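Local coordinates for protein polymerase X (Deinococcus radiodurans, PDB 2W9M) that probably extends DNA by adding nucleotides from deoxynucleoside triphosphates, and carries a zinc-binding domain with likely phosphoesterase activity, at residues Val188-Glu193 with Met531-Lys535; Leu163-Leu167 with Asp525-Met531; Val169-Ala174 with Ala197-Thr201; His254-Gln258 with Arg304-Asp309. All blocks are in the same frame, centred on the assembly; numbering follows the deposited sequence.

In the fold
Interaction 3 packs helix 163-176 on strand 194-203 of the mixed sheet, its segments 23 residues apart. The segments of interactions 1 and 2 are more than 330 apart. In interaction 2, centred about 14 Å from the centre of interaction 3, the first turn of helix 163-176 meets helix 526-535. Interaction 1, centred about 8 Å from interaction 2, uses the end of helix 526-535 and shares Met531 with it. Interaction 4 ties helix 253-264 to residues 304-309. A salt bridge from Arg190 to Glu305 joins interactions 1 and 4. Interactions 3 and 4 come in series, both inside the loop closed by interaction 2. The zinc-binding domain thus docks on the probable polymerase core partly through helix 526-535.

Interaction 1: residues Val188-Glu193 with Met531-Lys535; sequences VRRGLE and MQARK
Lys535, Met531 and Gly191 make most of this contact, where the end of helix 186-190 meets helix 526-535. Gly191 closes its helix in a Schellman motif with a positive phi of 83°. Its bare CA lets Met531 come close. The methionine bends at chi3, and Met531 CE sits 3.5 Å from Gly191 CA. The same methyl, Met531 CE, lies 3.6 Å from Val188 O. Lys535 runs alongside the turn, with Lys535 CD 3.3 Å from Arg190 O. Lys535 NZ then makes a weak hydrogen bond of 3.4 Å to Gly191 O. The stronger bond to that carbonyl comes from Gln532, whose NE2 lies 2.9 Å from Gly191 O. This bond is nearly straight (171°) and uses a lone pair in the carbonyl plane. Lys535 also makes a cation-pi contact with Trp499. Glu193 OE1 is 4.0 Å from Lys535 NZ, beyond a salt bridge, while the carboxylate pairs with Arg500. One carbonyl just past the helix end, that of Gly191, thus takes a firm bond from an amide and a weak one from an ammonium group. The positive charge of Lys535 probably suits the negative pole of helix 186-190.

Interaction 2: residues Leu163-Leu167 with Asp525-Met531; sequences LRAGL and DARYGVM
Arg164 reaches from helix 163-176 to Asp525, close to the start of helix 526-535, passing the hydroxyl end of Tyr528. Arg164 CB starts 3.9 Å from Tyr528 OH. Arg164 CG comes closer, 3.4 Å from Tyr528 OH, because chi1 (-179°) turns it away from the backbone N. The chain bends at chi3, and NE then lies near Asp525 OD2. At the tip, Arg164 NH2 makes a salt bridge of 3.2 Å to Asp525 OD1. The oxygen lies close to the guanidinium plane, but NH2 meets it from above the carboxylate plane. A leucine in place of Arg164 would probably leave Asp525 without this charged mate. Two leucines line the CD2/CE2 side of the tyrosine ring. Leu167 CD2 meets the ring edge 3.9 Å from Tyr528 CE2, and Leu163 CD2 is 3.9 Å from Tyr528 CD2. Met531 adds its sulfur, with Met531 SD 4.0 Å from Leu167 CD2. Leu167 also lies over one face of the Arg527 guanidinium, Leu167 CG being 3.8 Å from Arg527 NH2. The helices cross at 104°, so the packing stays local. Helix 526-535 belongs to the zinc-binding PHP domain, and the Asp525 side chain is about 7 Å from that of the zinc ligand Asp516. The contact is a domain interface between the PHP domain and, probably, the polymerase palm.

Interaction 3: residues Val169-Ala174 with Ala197-Thr201; sequences VAEELA and AAELT
Leu200 is the main bump on strand 194-203, and it presses into the turn of helix 163-176 between Ala170 and Ala174. One branch, Leu200 CD1, lies 3.5 Å from Ala170 O and also touches the methyl of that alanine. The other branch, Leu200 CD2, reaches further along the helix, to 3.7 Å from Ala174 N. Leu200 CD2 also meets Leu173 CB at 4.0 Å. The small alanines make the hollow. An alanine in place of Leu200 would probably open a gap against Ala170 and Ala174. Two residues back on the strand, Ala198 gives a smaller bump. Ala198 CB fits between Val169 CG1, at 3.8 Å, and Ala170 N, at 3.9 Å. Val169 points CG1 there because chi1 (171°) sets it opposite the backbone N. Glu199, between the two bumps, turns away, and its carboxylate accepts a hydrogen bond from the backbone N of Asp187. Small residues on both sides let the axes approach to 7.8 Å, at 39° to each other. The strand pairs with strand 231-238, whose Val233 also packs on Val169 and Leu173. This is helix-on-sheet, two-layer alpha/beta packing, consistent with the palm of a family X polymerase.

Interaction 4: residues His254-Gln258 with Arg304-Asp309; sequences HFAGQ and REPEHD
Phe255 and Arg304 bring their CA atoms to 5.9 Å, where helix 253-264 meets a loop that runs into the 3-10 turn 306-308. Two neighbouring helix residues carry the contact. Phe255 offers a ring face, its CG set opposite the backbone N (chi1 175°). Arg304 crosses that face in an extended chain. Arg304 CD sits over the middle, 3.7 Å from the centroid of the Phe255 ring, in a CH-pi contact. The guanidinium continues flat over the ring, with the planes 17° apart. Arg304 is held in place by Ser251, Glu287 and the carbonyl of Arg299. His254 is gripped on a face and at an edge. Over the face lies Pro306, whose CG is 3.8 Å from the centroid of the His254 ring. At the edge, NE2 of His254 donates to Asp309 OD2 at 2.9 Å. The oxygen is met on its syn side, though the bond is bent (134°). A weaker bond runs from NE2 of His254 to Asp309 OD1, at 3.3 Å. Asp309 OD1 also has a salt bridge to Arg299, so the carboxylate is shared between His254 and Arg299. The Gln258 amide lies near this carboxylate, but at a poor angle and without a hydrogen bond. The result is a His-carboxylate pair beside an arginine-aromatic stack. Together they hold the segment leading toward the PHP domain against a helix of the polymerase beta-type thumb.

Interaction 1: residues Val188-Glu193 with Met531-Lys535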
loop_
_atom_site.group_PDB
_atom_site.type_symbol
_atom_site.label_atom_id
_atom_site.label_comp_id
_atom_site.label_asym_id
_atom_site.label_seq_id
_atom_site.Cartn_x
_atom_site.Cartn_y
_atom_site.Cartn_z
ATOM N N VAL A 188 14.126 5.806 -2.531
ATOM C CA VAL A 188 13.781 4.893 -1.441
ATOM C C VAL A 188 14.069 5.506 -0.068
ATOM O O VAL A 188 13.325 5.280 0.887
ATOM C CB VAL A 188 14.479 3.518 -1.572
ATOM C CG1 VAL A 188 14.356 3.008 -2.992
ATOM C CG2 VAL A 188 15.936 3.609 -1.171
ATOM N N ARG A 189 15.136 6.295 0.022
ATOM C CA ARG A 189 15.522 6.914 1.289
ATOM C C ARG A 189 14.503 7.930 1.812
ATOM O O ARG A 189 14.354 8.096 3.024
ATOM C CB ARG A 189 16.887 7.590 1.172
ATOM C CG ARG A 189 17.249 8.389 2.409
ATOM C CD ARG A 189 18.481 9.231 2.203
ATOM N NE ARG A 189 18.819 9.959 3.419
ATOM C CZ ARG A 189 19.676 10.973 3.468
ATOM N NH1 ARG A 189 20.286 11.381 2.362
ATOM N NH2 ARG A 189 19.922 11.579 4.621
ATOM N N ARG A 190 13.810 8.619 0.910
ATOM C CA ARG A 190 12.850 9.629 1.341
ATOM C C ARG A 190 11.391 9.218 1.134
ATOM O O ARG A 190 10.476 10.009 1.370
ATOM C CB ARG A 190 13.153 10.987 0.706
ATOM C CG ARG A 190 13.155 11.000 -0.803
ATOM C CD ARG A 190 13.747 12.303 -1.320
ATOM N NE ARG A 190 13.005 12.799 -2.471
ATOM C CZ ARG A 190 13.179 12.364 -3.712
ATOM N NH1 ARG A 190 14.082 11.429 -3.963
ATOM N NH2 ARG A 190 12.453 12.869 -4.699
ATOM N N GLY A 191 11.185 7.978 0.702
ATOM C CA GLY A 191 9.866 7.368 0.727
ATOM C C GLY A 191 8.944 7.690 -0.430
ATOM O O GLY A 191 7.723 7.630 -0.293
ATOM N N LEU A 192 9.521 8.025 -1.575
ATOM C CA LEU A 192 8.720 8.300 -2.755
ATOM C C LEU A 192 7.776 7.122 -2.997
ATOM O O LEU A 192 8.220 5.980 -3.103
ATOM C CB LEU A 192 9.629 8.526 -3.963
ATOM C CG LEU A 192 9.218 9.669 -4.887
ATOM C CD1 LEU A 192 9.288 10.975 -4.126
ATOM C CD2 LEU A 192 10.101 9.711 -6.124
ATOM N N GLU A 193 6.475 7.395 -3.069
ATOM C CA GLU A 193 5.479 6.341 -3.275
ATOM C C GLU A 193 5.835 5.453 -4.470
ATOM O O GLU A 193 5.536 4.259 -4.488
ATOM C CB GLU A 193 4.074 6.933 -3.440
ATOM C CG GLU A 193 3.971 8.052 -4.469
ATOM C CD GLU A 193 4.340 9.418 -3.904
ATOM O OE1 GLU A 193 4.327 9.579 -2.665
ATOM O OE2 GLU A 193 4.637 10.331 -4.703
ATOM N N MET A 531 6.309 6.331 6.599
ATOM C CA MET A 531 7.195 7.156 5.777
ATOM C C MET A 531 6.422 8.288 5.108
ATOM O O MET A 531 6.935 9.396 4.962
ATOM C CB MET A 531 7.904 6.313 4.711
ATOM C CG MET A 531 8.772 5.199 5.267
ATOM S SD MET A 531 9.702 4.325 3.986
ATOM C CE MET A 531 10.928 5.560 3.546
ATOM N N GLN A 532 5.189 7.997 4.699
ATOM C CA GLN A 532 4.309 9.003 4.114
ATOM C C GLN A 532 3.841 10.004 5.174
ATOM O O GLN A 532 3.825 11.214 4.937
ATOM C CB GLN A 532 3.095 8.344 3.449
ATOM C CG GLN A 532 3.436 7.188 2.519
ATOM C CD GLN A 532 4.510 7.541 1.501
ATOM O OE1 GLN A 532 4.330 8.425 0.661
ATOM N NE2 GLN A 532 5.630 6.836 1.566
ATOM N N ALA A 533 3.460 9.495 6.342
ATOM C CA ALA A 533 2.994 10.348 7.433
ATOM C C ALA A 533 4.075 11.326 7.901
ATOM O O ALA A 533 3.783 12.472 8.239
ATOM C CB ALA A 533 2.499 9.502 8.598
ATOM N N ARG A 534 5.323 10.872 7.916
ATOM C CA ARG A 534 6.421 11.708 8.393
ATOM C C ARG A 534 6.733 12.869 7.444
ATOM O O ARG A 534 7.111 13.952 7.881
ATOM C CB ARG A 534 7.664 10.863 8.660
ATOM C CG ARG A 534 7.471 9.868 9.790
ATOM C CD ARG A 534 8.600 8.868 9.844
ATOM N NE ARG A 534 9.874 9.507 10.153
ATOM C CZ ARG A 534 10.319 9.721 11.388
ATOM N NH1 ARG A 534 9.586 9.350 12.429
ATOM N NH2 ARG A 534 11.496 10.307 11.584
ATOM N N LYS A 535 6.562 12.644 6.148
ATOM C CA LYS A 535 6.731 13.719 5.179
ATOM C C LYS A 535 5.629 14.762 5.342
ATOM O O LYS A 535 5.823 15.932 5.029
ATOM C CB LYS A 535 6.748 13.159 3.757
ATOM C CG LYS A 535 7.935 12.247 3.495
ATOM C CD LYS A 535 7.646 11.243 2.398
ATOM C CE LYS A 535 7.533 11.915 1.041
ATOM N NZ LYS A 535 7.017 10.961 0.017
#

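Interaction 2: residues Leu163-Leu167 with Asp525-Met531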
loop_
_atom_site.group_PDB
_atom_site.type_symbol
_atom_site.label_atom_id
_atom_site.label_comp_id
_atom_site.label_asym_id
_atom_site.label_seq_id
_atom_site.Cartn_x
_atom_site.Cartn_y
_atom_site.Cartn_z
ATOM N N LEU A 163 7.548 1.442 -3.975
ATOM C CA LEU A 163 8.442 1.717 -2.857
ATOM C C LEU A 163 8.873 0.422 -2.179
ATOM O O LEU A 163 9.990 0.319 -1.676
ATOM C CB LEU A 163 7.765 2.630 -1.838
ATOM C CG LEU A 163 8.572 2.952 -0.578
ATOM C CD1 LEU A 163 9.919 3.569 -0.942
ATOM C CD2 LEU A 163 7.783 3.873 0.343
ATOM N N ARG A 164 7.980 -0.566 -2.168
ATOM C CA ARG A 164 8.258 -1.844 -1.520
ATOM C C ARG A 164 9.411 -2.591 -2.193
ATOM O O ARG A 164 10.362 -2.990 -1.530
ATOM C CB ARG A 164 7.002 -2.724 -1.496
ATOM C CG ARG A 164 7.212 -4.064 -0.814
ATOM C CD ARG A 164 6.048 -5.025 -1.034
ATOM N NE ARG A 164 4.839 -4.623 -0.321
ATOM C CZ ARG A 164 3.721 -4.219 -0.915
ATOM N NH1 ARG A 164 3.657 -4.169 -2.241
ATOM N NH2 ARG A 164 2.668 -3.870 -0.188
ATOM N N ALA A 165 9.317 -2.775 -3.507
ATOM C CA ALA A 165 10.361 -3.465 -4.266
ATOM C C ALA A 165 11.702 -2.741 -4.202
ATOM O O ALA A 165 12.736 -3.358 -3.958
ATOM C CB ALA A 165 9.930 -3.655 -5.716
ATOM N N GLY A 166 11.685 -1.432 -4.428
ATOM C CA GLY A 166 12.902 -0.641 -4.383
ATOM C C GLY A 166 13.585 -0.687 -3.026
ATOM O O GLY A 166 14.805 -0.807 -2.931
ATOM N N LEU A 167 12.793 -0.592 -1.967
ATOM C CA LEU A 167 13.331 -0.584 -0.610
ATOM C C LEU A 167 13.853 -1.963 -0.214
ATOM O O LEU A 167 14.916 -2.079 0.395
ATOM C CB LEU A 167 12.265 -0.108 0.381
ATOM C CG LEU A 167 12.703 0.366 1.768
ATOM C CD1 LEU A 167 13.958 1.209 1.673
ATOM C CD2 LEU A 167 11.581 1.154 2.433
ATOM N N ASP A 525 3.637 -3.577 6.608
ATOM C CA ASP A 525 3.519 -2.484 5.651
ATOM C C ASP A 525 3.416 -1.145 6.371
ATOM O O ASP A 525 3.641 -0.094 5.773
ATOM C CB ASP A 525 2.311 -2.689 4.733
ATOM C CG ASP A 525 2.552 -3.759 3.681
ATOM O OD1 ASP A 525 1.631 -4.029 2.881
ATOM O OD2 ASP A 525 3.664 -4.334 3.658
ATOM N N ALA A 526 3.075 -1.190 7.656
ATOM C CA ALA A 526 2.934 0.020 8.463
ATOM C C ALA A 526 4.098 0.975 8.224
ATOM O O ALA A 526 3.928 2.192 8.196
ATOM C CB ALA A 526 2.844 -0.338 9.926
ATOM N N ARG A 527 5.279 0.397 8.047
ATOM C CA ARG A 527 6.507 1.138 7.789
ATOM C C ARG A 527 6.425 2.055 6.564
ATOM O O ARG A 527 7.056 3.108 6.537
ATOM C CB ARG A 527 7.655 0.139 7.653
ATOM C CG ARG A 527 8.759 0.505 6.698
ATOM C CD ARG A 527 9.433 -0.773 6.204
ATOM N NE ARG A 527 10.865 -0.597 5.979
ATOM C CZ ARG A 527 11.639 -1.496 5.381
ATOM N NH1 ARG A 527 11.112 -2.631 4.938
ATOM N NH2 ARG A 527 12.934 -1.260 5.216
ATOM N N TYR A 528 5.647 1.659 5.561
ATOM C CA TYR A 528 5.477 2.477 4.361
ATOM C C TYR A 528 4.504 3.628 4.596
ATOM O O TYR A 528 4.708 4.730 4.096
ATOM C CB TYR A 528 5.014 1.625 3.173
ATOM C CG TYR A 528 5.903 0.438 2.897
ATOM C CD1 TYR A 528 5.435 -0.862 3.062
ATOM C CD2 TYR A 528 7.217 0.615 2.482
ATOM C CE1 TYR A 528 6.249 -1.952 2.818
ATOM C CE2 TYR A 528 8.040 -0.468 2.233
ATOM C CZ TYR A 528 7.550 -1.750 2.401
ATOM O OH TYR A 528 8.368 -2.828 2.151
ATOM N N GLY A 529 3.443 3.362 5.350
ATOM C CA GLY A 529 2.497 4.396 5.725
ATOM C C GLY A 529 3.154 5.446 6.600
ATOM O O GLY A 529 2.905 6.639 6.450
ATOM N N VAL A 530 4.002 4.995 7.517
ATOM C CA VAL A 530 4.719 5.900 8.409
ATOM C C VAL A 530 5.656 6.840 7.642
ATOM O O VAL A 530 5.778 8.013 7.992
ATOM C CB VAL A 530 5.506 5.128 9.487
ATOM C CG1 VAL A 530 6.504 6.038 10.175
ATOM C CG2 VAL A 530 4.551 4.510 10.499
ATOM N N MET A 531 6.309 6.331 6.599
ATOM C CA MET A 531 7.195 7.156 5.777
ATOM C C MET A 531 6.422 8.288 5.108
ATOM O O MET A 531 6.935 9.396 4.962
ATOM C CB MET A 531 7.904 6.313 4.711
ATOM C CG MET A 531 8.772 5.199 5.267
ATOM S SD MET A 531 9.702 4.325 3.986
ATOM C CE MET A 531 10.928 5.560 3.546
#

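Interaction 3: residues Val169-Ala174 with Ala197-Thr201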
loop_
_atom_site.group_PDB
_atom_site.type_symbol
_atom_site.label_atom_id
_atom_site.label_comp_id
_atom_site.label_asym_id
_atom_site.label_seq_id
_atom_site.Cartn_x
_atom_site.Cartn_y
_atom_site.Cartn_z
ATOM N N VAL A 169 14.960 -4.346 -2.257
ATOM C CA VAL A 169 16.182 -4.610 -3.010
ATOM C C VAL A 169 17.372 -3.826 -2.455
ATOM O O VAL A 169 18.465 -4.373 -2.309
ATOM C CB VAL A 169 16.003 -4.331 -4.515
ATOM C CG1 VAL A 169 17.346 -4.393 -5.229
ATOM C CG2 VAL A 169 15.017 -5.328 -5.121
ATOM N N ALA A 170 17.162 -2.555 -2.133
ATOM C CA ALA A 170 18.232 -1.752 -1.544
ATOM C C ALA A 170 18.675 -2.327 -0.199
ATOM O O ALA A 170 19.870 -2.386 0.097
ATOM C CB ALA A 170 17.808 -0.302 -1.395
ATOM N N GLU A 171 17.714 -2.754 0.613
ATOM C CA GLU A 171 18.030 -3.383 1.898
ATOM C C GLU A 171 18.819 -4.683 1.725
ATOM O O GLU A 171 19.753 -4.954 2.479
ATOM C CB GLU A 171 16.757 -3.616 2.720
ATOM C CG GLU A 171 16.667 -4.994 3.385
ATOM C CD GLU A 171 15.562 -5.879 2.797
ATOM O OE1 GLU A 171 14.367 -5.535 2.959
ATOM O OE2 GLU A 171 15.886 -6.927 2.189
ATOM N N GLU A 172 18.455 -5.471 0.718
ATOM C CA GLU A 172 19.130 -6.735 0.441
ATOM C C GLU A 172 20.568 -6.533 -0.039
ATOM O O GLU A 172 21.478 -7.226 0.416
ATOM C CB GLU A 172 18.341 -7.553 -0.587
ATOM C CG GLU A 172 18.819 -8.989 -0.745
ATOM C CD GLU A 172 18.040 -9.753 -1.803
ATOM O OE1 GLU A 172 17.995 -11.001 -1.732
ATOM O OE2 GLU A 172 17.470 -9.102 -2.705
ATOM N N LEU A 173 20.770 -5.595 -0.962
ATOM C CA LEU A 173 22.106 -5.322 -1.494
ATOM C C LEU A 173 23.018 -4.708 -0.443
ATOM O O LEU A 173 24.226 -4.937 -0.454
ATOM C CB LEU A 173 22.037 -4.406 -2.714
ATOM C CG LEU A 173 21.342 -5.012 -3.932
ATOM C CD1 LEU A 173 21.562 -4.139 -5.155
ATOM C CD2 LEU A 173 21.841 -6.427 -4.176
ATOM N N ALA A 174 22.443 -3.921 0.461
ATOM C CA ALA A 174 23.212 -3.373 1.568
ATOM C C ALA A 174 23.851 -4.516 2.350
ATOM O O ALA A 174 24.996 -4.413 2.797
ATOM C CB ALA A 174 22.333 -2.537 2.469
ATOM N N ALA A 197 14.606 3.660 -8.978
ATOM C CA ALA A 197 15.572 2.584 -8.807
ATOM C C ALA A 197 15.872 2.307 -7.340
ATOM O O ALA A 197 15.585 3.127 -6.470
ATOM C CB ALA A 197 16.861 2.915 -9.546
ATOM N N ALA A 198 16.449 1.139 -7.072
ATOM C CA ALA A 198 17.000 0.855 -5.754
ATOM C C ALA A 198 18.328 1.591 -5.632
ATOM O O ALA A 198 19.346 1.140 -6.156
ATOM C CB ALA A 198 17.197 -0.633 -5.567
ATOM N N GLU A 199 18.307 2.733 -4.954
ATOM C CA GLU A 199 19.497 3.561 -4.813
ATOM C C GLU A 199 20.159 3.376 -3.453
ATOM O O GLU A 199 19.497 3.359 -2.414
ATOM C CB GLU A 199 19.156 5.033 -5.042
ATOM C CG GLU A 199 18.908 5.400 -6.504
ATOM C CD GLU A 199 18.183 6.731 -6.663
ATOM O OE1 GLU A 199 18.835 7.720 -7.071
ATOM O OE2 GLU A 199 16.964 6.790 -6.374
ATOM N N LEU A 200 21.477 3.242 -3.472
ATOM C CA LEU A 200 22.248 2.989 -2.267
ATOM C C LEU A 200 23.433 3.948 -2.248
ATOM O O LEU A 200 23.923 4.374 -3.293
ATOM C CB LEU A 200 22.750 1.541 -2.275
ATOM C CG LEU A 200 22.612 0.686 -1.016
ATOM C CD1 LEU A 200 21.219 0.824 -0.434
ATOM C CD2 LEU A 200 22.913 -0.772 -1.329
ATOM N N THR A 201 23.890 4.298 -1.057
ATOM C CA THR A 201 25.089 5.109 -0.937
ATOM C C THR A 201 26.133 4.323 -0.134
ATOM O O THR A 201 25.786 3.484 0.696
ATOM C CB THR A 201 24.773 6.486 -0.321
ATOM O OG1 THR A 201 25.435 7.512 -1.071
ATOM C CG2 THR A 201 25.188 6.539 1.137
#

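Interaction 4: residues His254-Gln258 with Arg304-Asp309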
loop_
_atom_site.group_PDB
_atom_site.type_symbol
_atom_site.label_atom_id
_atom_site.label_comp_id
_atom_site.label_asym_id
_atom_site.label_seq_id
_atom_site.Cartn_x
_atom_site.Cartn_y
_atom_site.Cartn_z
ATOM N N HIS A 254 15.900 17.217 -7.114
ATOM C CA HIS A 254 15.418 18.551 -6.767
ATOM C C HIS A 254 16.236 19.178 -5.646
ATOM O O HIS A 254 16.666 20.328 -5.750
ATOM C CB HIS A 254 13.943 18.547 -6.375
ATOM C CG HIS A 254 13.486 19.842 -5.778
ATOM N ND1 HIS A 254 13.074 20.912 -6.547
ATOM C CD2 HIS A 254 13.399 20.249 -4.491
ATOM C CE1 HIS A 254 12.741 21.915 -5.756
ATOM N NE2 HIS A 254 12.929 21.542 -4.504
ATOM N N PHE A 255 16.438 18.425 -4.571
ATOM C CA PHE A 255 17.193 18.925 -3.430
ATOM C C PHE A 255 18.666 19.164 -3.779
ATOM O O PHE A 255 19.254 20.161 -3.363
ATOM C CB PHE A 255 17.071 17.968 -2.240
ATOM C CG PHE A 255 17.926 18.352 -1.066
ATOM C CD1 PHE A 255 17.536 19.368 -0.214
ATOM C CD2 PHE A 255 19.126 17.700 -0.819
ATOM C CE1 PHE A 255 18.320 19.726 0.863
ATOM C CE2 PHE A 255 19.912 18.058 0.260
ATOM C CZ PHE A 255 19.507 19.073 1.099
ATOM N N ALA A 256 19.255 18.242 -4.534
ATOM C CA ALA A 256 20.642 18.364 -4.966
ATOM C C ALA A 256 20.886 19.712 -5.636
ATOM O O ALA A 256 21.837 20.418 -5.304
ATOM C CB ALA A 256 21.000 17.227 -5.915
ATOM N N GLY A 257 20.025 20.065 -6.587
ATOM C CA GLY A 257 20.122 21.345 -7.259
ATOM C C GLY A 257 20.011 22.490 -6.271
ATOM O O GLY A 257 20.729 23.481 -6.368
ATOM N N GLN A 258 19.107 22.344 -5.312
ATOM C CA GLN A 258 18.905 23.358 -4.287
ATOM C C GLN A 258 20.177 23.602 -3.478
ATOM O O GLN A 258 20.589 24.743 -3.284
ATOM C CB GLN A 258 17.767 22.942 -3.352
ATOM C CG GLN A 258 16.379 23.113 -3.939
ATOM C CD GLN A 258 15.626 24.285 -3.333
ATOM O OE1 GLN A 258 15.669 24.507 -2.121
ATOM N NE2 GLN A 258 14.920 25.033 -4.172
ATOM N N ARG A 304 12.776 16.930 2.090
ATOM C CA ARG A 304 13.551 17.363 0.928
ATOM C C ARG A 304 12.810 17.231 -0.397
ATOM O O ARG A 304 13.430 17.052 -1.443
ATOM C CB ARG A 304 14.887 16.623 0.863
ATOM C CG ARG A 304 15.765 16.862 2.076
ATOM C CD ARG A 304 17.075 16.101 1.988
ATOM N NE ARG A 304 17.809 16.174 3.248
ATOM C CZ ARG A 304 18.976 15.580 3.475
ATOM N NH1 ARG A 304 19.559 14.864 2.521
ATOM N NH2 ARG A 304 19.560 15.705 4.661
ATOM N N GLU A 305 11.485 17.327 -0.353
ATOM C CA GLU A 305 10.674 17.352 -1.565
ATOM C C GLU A 305 10.393 18.798 -1.954
ATOM O O GLU A 305 10.476 19.694 -1.115
ATOM C CB GLU A 305 9.344 16.629 -1.340
ATOM C CG GLU A 305 9.465 15.265 -0.697
ATOM C CD GLU A 305 10.111 14.240 -1.605
ATOM O OE1 GLU A 305 10.003 14.371 -2.843
ATOM O OE2 GLU A 305 10.725 13.292 -1.075
ATOM N N PRO A 306 10.047 19.035 -3.227
ATOM C CA PRO A 306 9.701 20.395 -3.653
ATOM C C PRO A 306 8.605 21.026 -2.788
ATOM O O PRO A 306 8.719 22.191 -2.415
ATOM C CB PRO A 306 9.204 20.194 -5.086
ATOM C CG PRO A 306 9.890 18.948 -5.550
ATOM C CD PRO A 306 10.015 18.071 -4.343
ATOM N N GLU A 307 7.564 20.262 -2.470
ATOM C CA GLU A 307 6.418 20.784 -1.721
ATOM C C GLU A 307 6.814 21.295 -0.337
ATOM O O GLU A 307 6.032 21.979 0.329
ATOM C CB GLU A 307 5.320 19.716 -1.589
ATOM C CG GLU A 307 4.720 19.233 -2.913
ATOM C CD GLU A 307 5.658 18.324 -3.698
ATOM O OE1 GLU A 307 6.572 17.733 -3.083
ATOM O OE2 GLU A 307 5.481 18.199 -4.931
ATOM N N HIS A 308 8.026 20.957 0.091
ATOM C CA HIS A 308 8.524 21.344 1.410
ATOM C C HIS A 308 9.337 22.645 1.394
ATOM O O HIS A 308 9.594 23.230 2.445
ATOM C CB HIS A 308 9.406 20.237 1.994
ATOM C CG HIS A 308 8.663 18.998 2.382
ATOM N ND1 HIS A 308 8.739 17.825 1.659
ATOM C CD2 HIS A 308 7.850 18.740 3.432
ATOM C CE1 HIS A 308 7.997 16.903 2.244
ATOM N NE2 HIS A 308 7.447 17.431 3.322
ATOM N N ASP A 309 9.748 23.085 0.209
ATOM C CA ASP A 309 10.689 24.202 0.082
ATOM C C ASP A 309 10.383 25.411 0.968
ATOM O O ASP A 309 11.291 26.002 1.551
ATOM C CB ASP A 309 10.810 24.644 -1.378
ATOM C CG ASP A 309 11.773 23.784 -2.171
ATOM O OD1 ASP A 309 12.411 22.890 -1.570
ATOM O OD2 ASP A 309 11.897 24.009 -3.396
#